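PDB 5B04: translation initiation factor eIF2B subunit gamma from Schizosaccharomyces pombe, which serves as a component of the eIF2B complex, which catalyses the exchange of GDP for GTP on the gamma subunit of the initiation factor eIF2. Local coordinates for residues K375-G380 / S392-M397; R407-I412 / K424-E429. The protein carries 3 engineered substitutions. One frame throughout, in Å; residues are numbered along the deposited sequence.

Contacts 1 and 2 join successive coils of one left-handed parallel beta-helix, the LbH domain, with equivalent positions 17 residues apart. Their centres lie about 10 Å apart. The segment 392-397 also pairs with 407-412, which makes the stack continuous: S392 N to L408 O is 2.7 Å and S392 O to S410 N is 2.6 Å, both probable hydrogen bonds. Across both contacts the chain turns a corner at residues with positive phi, namely K376, N393, S410 and E427, between one parallel sheet and the next. Both contacts are packing between coils of the domain.

Contact 1. Residues K375-G380 / S392-M397; sequences KKSIIG and SNSILM
S377 bridges with its hydroxyl two coils of the LbH domain's left-handed beta-helix, just past positive-phi corners at K376 and N393: OG accepts the backbone N-H of S394, with S377 OG to S394 N at 2.8 Å and a bond angle of 162°. A chi1 of -73° sets OG beside its own backbone N and anti to the carbonyl carbon, where it meets the next coil. Replacing S377 by an alanine would probably leave the buried S394 amide without this acceptor and weaken the tie at the turn. S394 OG likewise accepts from C411 N of the next coil and also donates to S392 O at 3.0 Å. Beyond the corner, where parallel bridges follow, I378 N bonds to S394 O at 3.1 Å, in the carbonyl plane. I379 and L396 run alongside each other in the same direction, with I379 CG1 at 3.8 Å from L396 CD1; on the other face the branch methyls I378 CG2 and I395 CG2 are 4.3 Å apart. At the outer end, the bends at chi2 and chi3 of K375 carry its amine to a weak hydrogen bond, K375 NZ to S392 OG at 3.3 Å. K376 CB flanks the amide oxygen N393 OD1 at 3.7 Å. I385 of strand 384-385 packs on I379 and L396 within the coil, whereas I336 of helix 332-338 lies over I378 and I395 on the other face.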
loop_
_atom_site.group_PDB
_atom_site.type_symbol
_atom_site.label_atom_id
_atom_site.label_comp_id
_atom_site.label_asym_id
_atom_site.label_seq_id
_atom_site.Cartn_x
_atom_site.Cartn_y
_atom_site.Cartn_z
ATOM N N LYS E 375 -75.977 15.298 16.818
ATOM C CA LYS E 375 -74.906 14.360 17.128
ATOM C C LYS E 375 -74.469 13.591 15.887
ATOM O O LYS E 375 -75.286 12.933 15.246
ATOM C CB LYS E 375 -75.361 13.384 18.214
ATOM C CG LYS E 375 -74.361 12.289 18.540
ATOM C CD LYS E 375 -75.036 10.923 18.573
ATOM C CE LYS E 375 -76.304 10.944 19.412
ATOM N NZ LYS E 375 -76.994 9.623 19.423
ATOM N N LYS E 376 -73.184 13.684 15.553
ATOM C CA LYS E 376 -72.610 12.947 14.428
ATOM C C LYS E 376 -73.363 13.194 13.120
ATOM O O LYS E 376 -73.902 12.261 12.532
ATOM C CB LYS E 376 -72.597 11.443 14.731
ATOM C CG LYS E 376 -71.702 11.038 15.892
ATOM C CD LYS E 376 -71.994 9.610 16.337
ATOM C CE LYS E 376 -70.962 9.117 17.340
ATOM N NZ LYS E 376 -71.464 7.967 18.144
ATOM N N SER E 377 -73.403 14.443 12.663
ATOM C CA SER E 377 -74.175 14.768 11.467
ATOM C C SER E 377 -73.658 15.979 10.689
ATOM O O SER E 377 -73.248 16.981 11.271
ATOM C CB SER E 377 -75.641 14.999 11.842
ATOM O OG SER E 377 -76.279 13.776 12.166
ATOM N N ILE E 378 -73.703 15.882 9.364
ATOM C CA ILE E 378 -73.261 16.968 8.497
ATOM C C ILE E 378 -74.454 17.804 8.039
ATOM O O ILE E 378 -75.408 17.277 7.465
ATOM C CB ILE E 378 -72.489 16.441 7.264
ATOM C CG1 ILE E 378 -71.066 16.024 7.650
ATOM C CG2 ILE E 378 -72.427 17.502 6.176
ATOM C CD1 ILE E 378 -70.965 14.698 8.384
ATOM N N ILE E 379 -74.399 19.106 8.303
ATOM C CA ILE E 379 -75.498 20.006 7.968
ATOM C C ILE E 379 -75.078 21.045 6.929
ATOM O O ILE E 379 -74.034 21.683 7.061
ATOM C CB ILE E 379 -76.031 20.727 9.220
ATOM C CG1 ILE E 379 -76.397 19.708 10.302
ATOM C CG2 ILE E 379 -77.230 21.597 8.872
ATOM C CD1 ILE E 379 -77.052 20.314 11.523
ATOM N N GLY E 380 -75.907 21.211 5.901
ATOM C CA GLY E 380 -75.608 22.112 4.804
ATOM C C GLY E 380 -75.687 23.589 5.145
ATOM O O GLY E 380 -75.566 23.981 6.305
ATOM N N SER E 392 -79.139 12.529 14.321
ATOM C CA SER E 392 -78.041 11.594 14.557
ATOM C C SER E 392 -77.677 10.781 13.314
ATOM O O SER E 392 -78.558 10.303 12.596
ATOM C CB SER E 392 -78.390 10.648 15.707
ATOM O OG SER E 392 -77.263 9.884 16.097
ATOM N N ASN E 393 -76.373 10.627 13.084
ATOM C CA ASN E 393 -75.835 9.912 11.923
ATOM C C ASN E 393 -76.481 10.329 10.609
ATOM O O ASN E 393 -76.666 9.510 9.710
ATOM C CB ASN E 393 -75.977 8.400 12.108
ATOM C CG ASN E 393 -74.761 7.778 12.767
ATOM O OD1 ASN E 393 -73.735 8.434 12.943
ATOM N ND2 ASN E 393 -74.868 6.504 13.126
ATOM N N SER E 394 -76.811 11.610 10.499
ATOM C CA SER E 394 -77.528 12.100 9.333
ATOM C C SER E 394 -76.714 13.094 8.518
ATOM O O SER E 394 -75.691 13.601 8.972
ATOM C CB SER E 394 -78.851 12.738 9.756
ATOM O OG SER E 394 -79.739 11.764 10.272
ATOM N N ILE E 395 -77.152 13.354 7.306
ATOM C CA ILE E 395 -76.530 14.365 6.498
ATOM C C ILE E 395 -77.573 15.330 5.998
ATOM O O ILE E 395 -78.572 14.926 5.448
ATOM C CB ILE E 395 -75.856 13.735 5.299
ATOM C CG1 ILE E 395 -74.760 12.805 5.756
ATOM C CG2 ILE E 395 -75.250 14.796 4.426
ATOM C CD1 ILE E 395 -74.672 11.579 4.899
ATOM N N LEU E 396 -77.327 16.615 6.165
ATOM C CA LEU E 396 -78.269 17.601 5.700
ATOM C C LEU E 396 -77.647 18.543 4.716
ATOM O O LEU E 396 -76.649 19.170 4.991
ATOM C CB LEU E 396 -78.794 18.400 6.866
ATOM C CG LEU E 396 -79.480 17.611 7.956
ATOM C CD1 LEU E 396 -79.850 18.567 9.058
ATOM C CD2 LEU E 396 -80.719 16.959 7.388
ATOM N N MET E 397 -78.295 18.687 3.583
ATOM C CA MET E 397 -77.791 19.491 2.509
ATOM C C MET E 397 -78.151 20.936 2.734
ATOM O O MET E 397 -78.490 21.318 3.829
ATOM C CB MET E 397 -78.365 19.005 1.208
ATOM C CG MET E 397 -78.389 17.507 1.124
ATOM S SD MET E 397 -77.673 17.017 -0.431
ATOM C CE MET E 397 -78.576 15.531 -0.774
#

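Contact 2. Residues R407-I412 / K424-E429; sequences RLESCI and KLRECE
The E409 carboxylate lies among the side chains of K424 and R426, with E409 crossing both at a slant. E409 OE2 reaches K424 NZ in a long salt bridge of 3.7 Å and touches the aliphatic R426 CG at the same distance. E409 OE1 accepts a hydrogen bond from R407 NH2 at 3.2 Å, part of a salt bridge, and is met from above the carboxylate plane (49° out), so R407 and K424 share one acid, which would probably offset their like charges. The guanidinium of R426 is turned 44° from the E409 carboxylate, and E427 OE2 lies over one face, toward the rim; the ionic pair, R426 NH2 to E427 OE1 at 3.9 Å, is long, with no N-H aimed at the oxygen. R426 CG rests on E409 CB at 3.6 Å.

Backbone bonds set the register of these parallel bridges between coils of the left-handed LbH beta-helix: L425 N to R407 O, E409 N to L425 O (3.0 Å) and, past the strands, I412 N to C428 O. At the corner, where S410 and E427 have positive phi, the sulfur of C411, placed beside its backbone N by a chi1 of -75°, receives a weak hydrogen bond (C411 SG to C428 N, 3.1 Å). C411 SG also packs against C428 CB at 3.6 Å and touches L425 CB.

Strand 424-426 is one of its sheet's two edge strands within the chain; L425 packs on I441 and R426 on A442, in the C-terminal loop. On the other flank, R407 and L408 touch V390 and V391 of strand 390-392.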
loop_
_atom_site.group_PDB
_atom_site.type_symbol
_atom_site.label_atom_id
_atom_site.label_comp_id
_atom_site.label_asym_id
_atom_site.label_seq_id
_atom_site.Cartn_x
_atom_site.Cartn_y
_atom_site.Cartn_z
ATOM N N ARG E 407 -87.160 13.487 15.199
ATOM C CA ARG E 407 -86.005 12.649 15.460
ATOM C C ARG E 407 -85.438 12.103 14.161
ATOM O O ARG E 407 -86.035 11.234 13.525
ATOM C CB ARG E 407 -86.369 11.509 16.410
ATOM C CG ARG E 407 -85.196 10.600 16.724
ATOM C CD ARG E 407 -85.468 9.712 17.923
ATOM N NE ARG E 407 -84.311 8.879 18.235
ATOM C CZ ARG E 407 -83.266 9.289 18.948
ATOM N NH1 ARG E 407 -83.231 10.525 19.427
ATOM N NH2 ARG E 407 -82.255 8.462 19.180
ATOM N N LEU E 408 -84.288 12.633 13.761
ATOM C CA LEU E 408 -83.608 12.159 12.567
ATOM C C LEU E 408 -82.550 11.128 12.937
ATOM O O LEU E 408 -81.513 11.463 13.511
ATOM C CB LEU E 408 -82.981 13.325 11.804
ATOM C CG LEU E 408 -83.964 14.123 10.945
ATOM C CD1 LEU E 408 -83.268 15.288 10.263
ATOM C CD2 LEU E 408 -84.628 13.213 9.921
ATOM N N GLU E 409 -82.829 9.870 12.613
ATOM C CA GLU E 409 -81.919 8.775 12.920
ATOM C C GLU E 409 -81.313 8.181 11.655
ATOM O O GLU E 409 -82.012 7.539 10.871
ATOM C CB GLU E 409 -82.644 7.678 13.702
ATOM C CG GLU E 409 -82.853 7.976 15.175
ATOM C CD GLU E 409 -83.544 6.835 15.897
ATOM O OE1 GLU E 409 -82.982 6.330 16.892
ATOM O OE2 GLU E 409 -84.651 6.443 15.469
ATOM N N SER E 410 -80.015 8.404 11.465
ATOM C CA SER E 410 -79.265 7.799 10.366
ATOM C C SER E 410 -79.891 8.068 8.998
ATOM O O SER E 410 -79.952 7.177 8.152
ATOM C CB SER E 410 -79.135 6.289 10.590
ATOM O OG SER E 410 -78.451 5.667 9.517
ATOM N N CYS E 411 -80.344 9.298 8.784
ATOM C CA CYS E 411 -81.042 9.648 7.550
ATOM C C CYS E 411 -80.192 10.479 6.596
ATOM O O CYS E 411 -79.174 11.044 6.983
ATOM C CB CYS E 411 -82.330 10.409 7.868
ATOM S SG CYS E 411 -83.674 9.379 8.487
ATOM N N ILE E 412 -80.618 10.542 5.341
ATOM C CA ILE E 412 -80.018 11.450 4.375
ATOM C C ILE E 412 -81.099 12.368 3.823
ATOM O O ILE E 412 -82.046 11.910 3.185
ATOM C CB ILE E 412 -79.336 10.703 3.216
ATOM C CG1 ILE E 412 -78.296 9.716 3.750
ATOM C CG2 ILE E 412 -78.691 11.693 2.257
ATOM C CD1 ILE E 412 -77.625 8.901 2.667
ATOM N N LYS E 424 -90.934 11.185 12.888
ATOM C CA LYS E 424 -89.704 10.509 13.247
ATOM C C LYS E 424 -89.300 9.649 12.056
ATOM O O LYS E 424 -90.106 8.892 11.510
ATOM C CB LYS E 424 -89.869 9.695 14.538
ATOM C CG LYS E 424 -89.739 8.194 14.383
ATOM C CD LYS E 424 -89.127 7.557 15.614
ATOM C CE LYS E 424 -88.736 6.122 15.316
ATOM N NZ LYS E 424 -88.040 5.465 16.450
ATOM N N LEU E 425 -88.059 9.818 11.618
ATOM C CA LEU E 425 -87.573 9.122 10.437
ATOM C C LEU E 425 -86.242 8.453 10.733
ATOM O O LEU E 425 -85.282 9.107 11.142
ATOM C CB LEU E 425 -87.447 10.092 9.258
ATOM C CG LEU E 425 -88.782 10.646 8.753
ATOM C CD1 LEU E 425 -88.588 11.845 7.850
ATOM C CD2 LEU E 425 -89.552 9.572 8.028
ATOM N N ARG E 426 -86.200 7.139 10.541
ATOM C CA ARG E 426 -84.997 6.364 10.804
ATOM C C ARG E 426 -84.489 5.711 9.527
ATOM O O ARG E 426 -85.226 4.984 8.864
ATOM C CB ARG E 426 -85.265 5.296 11.865
ATOM C CG ARG E 426 -84.010 4.597 12.356
ATOM C CD ARG E 426 -84.328 3.259 13.001
ATOM N NE ARG E 426 -84.856 2.305 12.031
ATOM C CZ ARG E 426 -84.900 0.990 12.222
ATOM N NH1 ARG E 426 -84.441 0.468 13.351
ATOM N NH2 ARG E 426 -85.397 0.198 11.282
ATOM N N GLU E 427 -83.229 5.974 9.191
ATOM C CA GLU E 427 -82.601 5.399 8.003
ATOM C C GLU E 427 -83.427 5.690 6.755
ATOM O O GLU E 427 -83.795 4.780 6.011
ATOM C CB GLU E 427 -82.406 3.892 8.181
ATOM C CG GLU E 427 -81.535 3.532 9.373
ATOM C CD GLU E 427 -81.652 2.074 9.769
ATOM O OE1 GLU E 427 -82.339 1.315 9.053
ATOM O OE2 GLU E 427 -81.057 1.689 10.797
ATOM N N CYS E 428 -83.716 6.968 6.539
ATOM C CA CYS E 428 -84.586 7.386 5.449
ATOM C C CYS E 428 -83.951 8.403 4.521
ATOM O O CYS E 428 -83.361 9.382 4.973
ATOM C CB CYS E 428 -85.873 7.980 6.003
ATOM S SG CYS E 428 -86.982 6.783 6.607
ATOM N N GLU E 429 -84.089 8.174 3.220
ATOM C CA GLU E 429 -83.628 9.136 2.230
ATOM C C GLU E 429 -84.737 10.121 1.886
ATOM O O GLU E 429 -85.720 9.766 1.235
ATOM C CB GLU E 429 -83.144 8.430 0.961
ATOM C CG GLU E 429 -81.786 7.760 1.090
ATOM C CD GLU E 429 -81.872 6.374 1.696
ATOM O OE1 GLU E 429 -82.834 5.643 1.376
ATOM O OE2 GLU E 429 -80.976 6.014 2.488
#